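Side-chain contacts in 4-amino-4-deoxy-L-arabinose transferase or related glycosyltransferases of PMT family (Cupriavidus metallidurans, PDB 5EZM), which probably transfers 4-amino-4-deoxy-L-arabinose to lipid A, as a zinc-binding membrane glycosyltransferase of the GT-C fold: residues V44-V47 against S48-M51; R52-G56 against P57-R61; G106-Q109 against A110-V114. All coordinates share one frame; numbering follows the deposited sequence.

Overall arrangement
The three contacts illustrate how turns at helix ends can be tied together by polar groups meeting between them. They follow one another along the chain: contact 1 lies where helix 31-47 passes into the following loop, contact 2 leads the adjoining loop into helix 58-72, and contact 3 joins the short helix 107-110 to helix 112-133. Their centres are about 15 Å apart for contacts 1 and 2, about 10 Å for contacts 1 and 3, and about 11 Å for contacts 2 and 3. R111 of contact 3 reaches both others, bonding to L49 O and forming a salt bridge with E59. Contacts 1 and 3 also border the same chain B lipid.

Contact 1 of 3, residues V44-V47 against S48-M51; sequences VWFV and SLDM. With MPG ([(Z)-octadec-9-enyl] (2R)-2,3-bis(oxidanyl)propanoate), chain B; MPG ([(Z)-octadec-9-enyl] (2R)-2,3-bis(oxidanyl)propanoate), chain C.
F46 lies alongside L49, the two side chains pointing the same way, with F46 CD1 3.9 Å from L49 CD1. The phenyl group meets the leucine methyl obliquely, while W45 CD1 of the same turn sits over the centre of one ring face. The chain B lipid runs along the phenylalanine, its C8 3.5 Å from F46 CD1 and its C10 near CE1, and continues to D50, whose OD2 comes 3.3 Å from C1 of the same lipid.

A second apolar pair, V47 with M51, starts from the next residue. V47 carries CG1 anti to its own amide nitrogen (chi1 167°), which places this methyl 3.7 Å from M51 CE. The methionine chain bends about its CG-SD bond to bring CE there, and both groups border the lipid of chain C, with V47 CG1 3.7 Å from its C6. Two separate lipid chains are therefore bordered by residues of one helix end.

The backbone beneath is held by bonds that change in span. S48 N still reaches back four residues to V44 O, whereas L49 N bonds to F46 O and D50 N to V47 O, the last at 2.9 Å with an N-H...O angle of 157°. S48 OG also turns back toward V44 O, although the modelled separation is too short to be trusted.

Around this end of helix 31-47, V44 and M51 pack on helix 435-456. W45 and F46 rest on helix 112-133, where W45 NE1 bonds to A115 O, and L49 packs against W108 of helix 107-110.

Contact 2 of 3, residues R52-G56 against P57-R61; sequences RHLVG and PDEGR
E59 grips the preceding loop through both oxygens of its carboxylate. OE1 accepts the amide of V55 on its anti lone pair, with V55 N to E59 OE1 at 2.9 Å and a fairly straight N-H...O angle of 157°. OE2 meets the edge of the R52 guanidinium in a weak salt bridge, R52 NH2 to E59 OE2 being 3.3 Å; the two planar groups are only 12° apart although the side chains cross at about a right angle. Stronger partners complete both ends: N158 N and R111 NH1 reach E59 OE2, and R52 NH2 bonds to H156 O.

The carboxylate bond has a weak backbone counterpart, E59 N to V55 O at 3.3 Å. A cis peptide joins G56 to P57, and P57 O then receives R61 N. The side chain of D58 stands about 9 Å from that of the zinc ligand H270. Apolar packing is lighter, L54 CD2 approaching E59 CB at 4.3 Å, while V55 CB flanks the oxygen its own N-H binds.

Outside this entry to helix 58-72, R52 and H53 lie on helix 458-465, R52 also touches helix 435-456, and L54 leans on E107 of helix 107-110.

Contact 3 of 3, residues G106-Q109 against A110-V114; sequences GEWQ and ARLAV. With MPG ([(Z)-octadec-9-enyl] (2R)-2,3-bis(oxidanyl)propanoate), chain B.
W108 and L112 lie side by side and point the same way, with L112 CD1 3.8 Å from W108 CZ3, in the plane of the indole at its edge. The indole takes the position between the backbone nitrogen and the carbonyl carbon (chi1 71°), where one face receives the chain B lipid: its C5 sits over the ring centre, and its C7 is 3.7 Å from W108 CZ3. The opposite face is covered, toward the rim, by the amide end of Q109, whose NE2 bonds to F103 O.

A110 closes the first turn of the short helix. Its N reaches O of G106, the N-cap residue, at 3.1 Å, and its CB packs 3.4 Å from that same oxygen. Beyond it the helix breaks: R111 N makes only weak bonds to E107 O and W108 O, then L112 N bonds to Q109 O. One water lies 3.1 Å from Q109 O, to which it can donate, and accepts from A113 N at 2.9 Å.

R111 lays NH2 3.7 Å from E107 CB, but the opposite charges do not meet; E107 OE2 bonds to Y496. R111 instead bonds through NH2 to R52 O and through NE to L49 O, and pairs its NH1 with E59. Where helix 107-110 passes into helix 112-133, A110 and L112 pack on helix 91-103, and V114 touches helix 160-178.

Contact 1 of 3, residues V44-V47 against S48-M51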
# COMPACT_ATOMS: atom_id res chain seq x y z
N VAL A 44 -7.67 -17.07 -0.19
CA VAL A 44 -7.42 -16.21 -1.34
C VAL A 44 -6.60 -15.00 -0.91
O VAL A 44 -5.76 -14.50 -1.67
CB VAL A 44 -8.74 -15.81 -2.02
CG1 VAL A 44 -8.51 -14.72 -3.07
CG2 VAL A 44 -9.39 -17.02 -2.65
N TRP A 45 -6.80 -14.54 0.33
CA TRP A 45 -6.11 -13.35 0.81
C TRP A 45 -4.60 -13.55 0.84
O TRP A 45 -3.85 -12.65 0.44
CB TRP A 45 -6.63 -13.00 2.20
CG TRP A 45 -6.16 -11.69 2.74
CD1 TRP A 45 -5.05 -11.46 3.49
CD2 TRP A 45 -6.79 -10.41 2.56
NE1 TRP A 45 -4.95 -10.13 3.80
CE2 TRP A 45 -6.01 -9.46 3.24
CE3 TRP A 45 -7.95 -9.99 1.90
CZ2 TRP A 45 -6.34 -8.11 3.27
CZ3 TRP A 45 -8.28 -8.65 1.94
CH2 TRP A 45 -7.48 -7.72 2.62
N PHE A 46 -4.14 -14.72 1.28
CA PHE A 46 -2.71 -14.95 1.44
C PHE A 46 -2.05 -15.59 0.23
O PHE A 46 -0.94 -15.20 -0.14
CB PHE A 46 -2.46 -15.80 2.69
CG PHE A 46 -2.69 -15.05 3.97
CD1 PHE A 46 -1.70 -14.23 4.49
CD2 PHE A 46 -3.90 -15.14 4.64
CE1 PHE A 46 -1.91 -13.52 5.66
CE2 PHE A 46 -4.11 -14.44 5.81
CZ PHE A 46 -3.11 -13.62 6.32
N VAL A 47 -2.71 -16.57 -0.40
CA VAL A 47 -2.14 -17.20 -1.59
C VAL A 47 -1.85 -16.15 -2.66
O VAL A 47 -0.76 -16.10 -3.24
CB VAL A 47 -3.07 -18.30 -2.12
CG1 VAL A 47 -2.64 -18.74 -3.52
CG2 VAL A 47 -3.07 -19.49 -1.16
N SER A 48 -2.82 -15.26 -2.91
CA SER A 48 -2.64 -14.21 -3.91
C SER A 48 -1.45 -13.30 -3.60
O SER A 48 -0.98 -12.59 -4.50
CB SER A 48 -3.91 -13.37 -4.02
OG SER A 48 -4.31 -12.88 -2.76
N LEU A 49 -0.96 -13.31 -2.36
CA LEU A 49 0.23 -12.53 -2.05
C LEU A 49 1.45 -13.01 -2.82
O LEU A 49 2.30 -12.20 -3.21
CB LEU A 49 0.52 -12.58 -0.55
CG LEU A 49 -0.42 -11.81 0.39
CD1 LEU A 49 0.02 -12.02 1.83
CD2 LEU A 49 -0.44 -10.34 0.03
N ASP A 50 1.56 -14.31 -3.06
CA ASP A 50 2.77 -14.92 -3.60
C ASP A 50 2.60 -15.33 -5.06
O ASP A 50 3.10 -16.37 -5.49
CB ASP A 50 3.19 -16.12 -2.76
CG ASP A 50 4.64 -16.51 -2.99
OD1 ASP A 50 5.48 -15.61 -3.18
OD2 ASP A 50 4.93 -17.73 -2.97
N MET A 51 1.90 -14.51 -5.84
CA MET A 51 1.65 -14.85 -7.24
C MET A 51 2.02 -13.72 -8.19
O MET A 51 1.69 -13.80 -9.38
CB MET A 51 0.19 -15.27 -7.43
CG MET A 51 -0.15 -16.54 -6.65
SD MET A 51 -1.56 -17.46 -7.29
CE MET A 51 -2.92 -16.59 -6.55
C2 MPG B . 1.61 -19.22 -1.91
C3 MPG B . 2.06 -19.17 -0.46
C4 MPG B . 1.20 -18.25 0.40
C5 MPG B . 1.79 -18.10 1.81
C6 MPG B . 0.77 -17.58 2.84
C7 MPG B . 1.36 -17.54 4.26
C8 MPG B . 0.36 -17.00 5.31
C9 MPG B . 1.06 -16.60 6.63
C10 MPG B . 0.11 -15.81 7.58
C11 MPG B . 0.87 -15.14 8.75
C12 MPG B . -0.09 -14.51 9.81
C1 MPG B . 2.56 -20.05 -2.79
C2 MPG C . -8.35 -16.50 -8.53
C3 MPG C . -7.49 -16.34 -7.28
C4 MPG C . -6.50 -17.47 -7.10
C5 MPG C . -6.22 -17.76 -5.61
C6 MPG C . -5.82 -19.22 -5.36
C1 MPG C . -9.83 -16.20 -8.26

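Contact 2 of 3, residues R52-G56 against P57-R61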
# COMPACT_ATOMS: atom_id res chain seq x y z
N ARG A 52 2.70 -12.68 -7.71
CA ARG A 52 3.19 -11.62 -8.57
C ARG A 52 4.62 -11.28 -8.17
O ARG A 52 4.97 -11.33 -6.99
CB ARG A 52 2.32 -10.35 -8.47
CG ARG A 52 0.85 -10.56 -8.76
CD ARG A 52 0.08 -9.25 -8.64
NE ARG A 52 0.18 -8.67 -7.30
CZ ARG A 52 0.98 -7.66 -6.97
NH1 ARG A 52 1.76 -7.10 -7.89
NH2 ARG A 52 1.00 -7.20 -5.73
N HIS A 53 5.45 -10.97 -9.16
CA HIS A 53 6.76 -10.42 -8.86
C HIS A 53 6.62 -8.99 -8.35
O HIS A 53 5.60 -8.33 -8.55
CB HIS A 53 7.66 -10.46 -10.09
CG HIS A 53 8.09 -11.84 -10.48
ND1 HIS A 53 7.44 -12.58 -11.43
CD2 HIS A 53 9.11 -12.61 -10.03
CE1 HIS A 53 8.04 -13.75 -11.56
NE2 HIS A 53 9.05 -13.80 -10.71
N LEU A 54 7.66 -8.52 -7.67
CA LEU A 54 7.61 -7.22 -7.02
C LEU A 54 7.56 -6.10 -8.05
O LEU A 54 8.34 -6.09 -9.01
CB LEU A 54 8.81 -7.03 -6.10
CG LEU A 54 8.90 -7.97 -4.90
CD1 LEU A 54 10.09 -7.62 -4.03
CD2 LEU A 54 7.61 -7.93 -4.08
N VAL A 55 6.63 -5.17 -7.85
CA VAL A 55 6.40 -4.07 -8.78
C VAL A 55 7.07 -2.82 -8.22
O VAL A 55 6.67 -2.32 -7.16
CB VAL A 55 4.90 -3.85 -9.02
CG1 VAL A 55 4.66 -2.56 -9.79
CG2 VAL A 55 4.30 -5.04 -9.75
N GLY A 56 8.08 -2.33 -8.92
CA GLY A 56 8.75 -1.10 -8.51
C GLY A 56 7.92 0.13 -8.80
O GLY A 56 7.02 0.09 -9.63
N PRO A 57 8.23 1.25 -8.12
CA PRO A 57 9.30 1.36 -7.12
C PRO A 57 8.93 0.88 -5.72
O PRO A 57 9.79 0.33 -5.04
CB PRO A 57 9.58 2.86 -7.10
CG PRO A 57 8.29 3.49 -7.49
CD PRO A 57 7.65 2.56 -8.47
N ASP A 58 7.67 1.06 -5.32
CA ASP A 58 7.29 0.93 -3.91
C ASP A 58 7.57 -0.48 -3.38
O ASP A 58 8.33 -0.65 -2.41
CB ASP A 58 5.82 1.29 -3.73
CG ASP A 58 5.55 2.76 -3.99
OD1 ASP A 58 6.44 3.58 -3.67
OD2 ASP A 58 4.47 3.09 -4.51
N GLU A 59 6.95 -1.49 -3.98
CA GLU A 59 7.10 -2.86 -3.49
C GLU A 59 8.57 -3.25 -3.41
O GLU A 59 9.04 -3.79 -2.39
CB GLU A 59 6.35 -3.84 -4.39
CG GLU A 59 4.85 -3.70 -4.36
CD GLU A 59 4.16 -4.95 -4.84
OE1 GLU A 59 4.47 -5.41 -5.97
OE2 GLU A 59 3.32 -5.49 -4.09
N GLY A 60 9.32 -2.99 -4.48
CA GLY A 60 10.74 -3.30 -4.47
C GLY A 60 11.51 -2.49 -3.46
O GLY A 60 12.37 -3.02 -2.75
N ARG A 61 11.21 -1.19 -3.36
CA ARG A 61 11.95 -0.32 -2.45
C ARG A 61 11.80 -0.78 -1.01
O ARG A 61 12.79 -0.91 -0.28
CB ARG A 61 11.50 1.13 -2.59
CG ARG A 61 11.92 2.01 -1.41
CD ARG A 61 11.62 3.48 -1.62
NE ARG A 61 10.26 3.71 -2.09
CZ ARG A 61 9.96 4.40 -3.18
NH1 ARG A 61 10.92 4.94 -3.91
NH2 ARG A 61 8.69 4.55 -3.54

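Contact 3 of 3, residues G106-Q109 against A110-V114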
# COMPACT_ATOMS: atom_id res chain seq x y z
N GLY A 106 11.12 -13.33 0.32
CA GLY A 106 10.20 -13.74 -0.72
C GLY A 106 9.19 -12.66 -0.99
O GLY A 106 9.10 -11.65 -0.27
N GLU A 107 8.41 -12.88 -2.05
CA GLU A 107 7.40 -11.91 -2.45
C GLU A 107 6.31 -11.77 -1.40
O GLU A 107 6.02 -10.66 -0.94
CB GLU A 107 6.80 -12.31 -3.80
CG GLU A 107 7.66 -11.96 -5.01
CD GLU A 107 8.75 -12.98 -5.29
OE1 GLU A 107 9.13 -13.74 -4.37
OE2 GLU A 107 9.22 -13.03 -6.45
N TRP A 108 5.70 -12.89 -0.99
CA TRP A 108 4.57 -12.80 -0.07
C TRP A 108 5.01 -12.32 1.31
O TRP A 108 4.24 -11.64 2.00
CB TRP A 108 3.83 -14.13 0.03
CG TRP A 108 4.54 -15.24 0.75
CD1 TRP A 108 5.25 -16.26 0.19
CD2 TRP A 108 4.58 -15.47 2.17
NE1 TRP A 108 5.74 -17.10 1.17
CE2 TRP A 108 5.34 -16.64 2.39
CE3 TRP A 108 4.04 -14.80 3.28
CZ2 TRP A 108 5.58 -17.15 3.66
CZ3 TRP A 108 4.28 -15.31 4.54
CH2 TRP A 108 5.04 -16.47 4.73
N GLN A 109 6.23 -12.66 1.73
CA GLN A 109 6.74 -12.13 3.00
C GLN A 109 6.92 -10.62 2.92
O GLN A 109 6.65 -9.91 3.90
CB GLN A 109 8.05 -12.81 3.37
CG GLN A 109 7.94 -14.31 3.60
CD GLN A 109 8.22 -15.13 2.36
OE1 GLN A 109 7.86 -14.73 1.25
NE2 GLN A 109 8.88 -16.27 2.54
N ALA A 110 7.36 -10.11 1.78
CA ALA A 110 7.54 -8.68 1.62
C ALA A 110 6.21 -7.93 1.60
O ALA A 110 6.19 -6.72 1.85
CB ALA A 110 8.33 -8.39 0.35
N ARG A 111 5.11 -8.62 1.30
CA ARG A 111 3.78 -8.02 1.29
C ARG A 111 2.99 -8.35 2.55
O ARG A 111 1.78 -8.14 2.58
CB ARG A 111 3.01 -8.48 0.05
CG ARG A 111 3.58 -7.93 -1.25
CD ARG A 111 2.65 -8.19 -2.43
NE ARG A 111 3.09 -9.33 -3.23
CZ ARG A 111 3.64 -9.24 -4.43
NH1 ARG A 111 3.83 -8.05 -4.99
NH2 ARG A 111 4.00 -10.33 -5.09
N LEU A 112 3.65 -8.86 3.59
CA LEU A 112 2.93 -9.35 4.75
C LEU A 112 2.37 -8.21 5.60
O LEU A 112 1.25 -8.30 6.11
CB LEU A 112 3.85 -10.25 5.58
CG LEU A 112 3.17 -11.27 6.48
CD1 LEU A 112 2.35 -12.23 5.64
CD2 LEU A 112 4.20 -12.03 7.30
N ALA A 113 3.14 -7.12 5.74
CA ALA A 113 2.69 -6.00 6.55
C ALA A 113 1.40 -5.40 6.01
O ALA A 113 0.49 -5.07 6.77
CB ALA A 113 3.78 -4.93 6.62
N VAL A 114 1.29 -5.27 4.68
CA VAL A 114 0.09 -4.65 4.12
C VAL A 114 -1.10 -5.60 4.19
O VAL A 114 -2.24 -5.16 4.37
CB VAL A 114 0.36 -4.16 2.69
CG1 VAL A 114 1.40 -3.06 2.71
CG2 VAL A 114 0.81 -5.30 1.80
C2 MPG B . 1.61 -19.22 -1.91
C3 MPG B . 2.06 -19.17 -0.46
C4 MPG B . 1.20 -18.25 0.40
C5 MPG B . 1.79 -18.10 1.81
C6 MPG B . 0.77 -17.58 2.84
C7 MPG B . 1.36 -17.54 4.26
C8 MPG B . 0.36 -17.00 5.31
C9 MPG B . 1.06 -16.60 6.63
C10 MPG B . 0.11 -15.81 7.58
C11 MPG B . 0.87 -15.14 8.75
C12 MPG B . -0.09 -14.51 9.81
C1 MPG B . 2.56 -20.05 -2.79
O HOH W 1 5.96 -7.15 5.04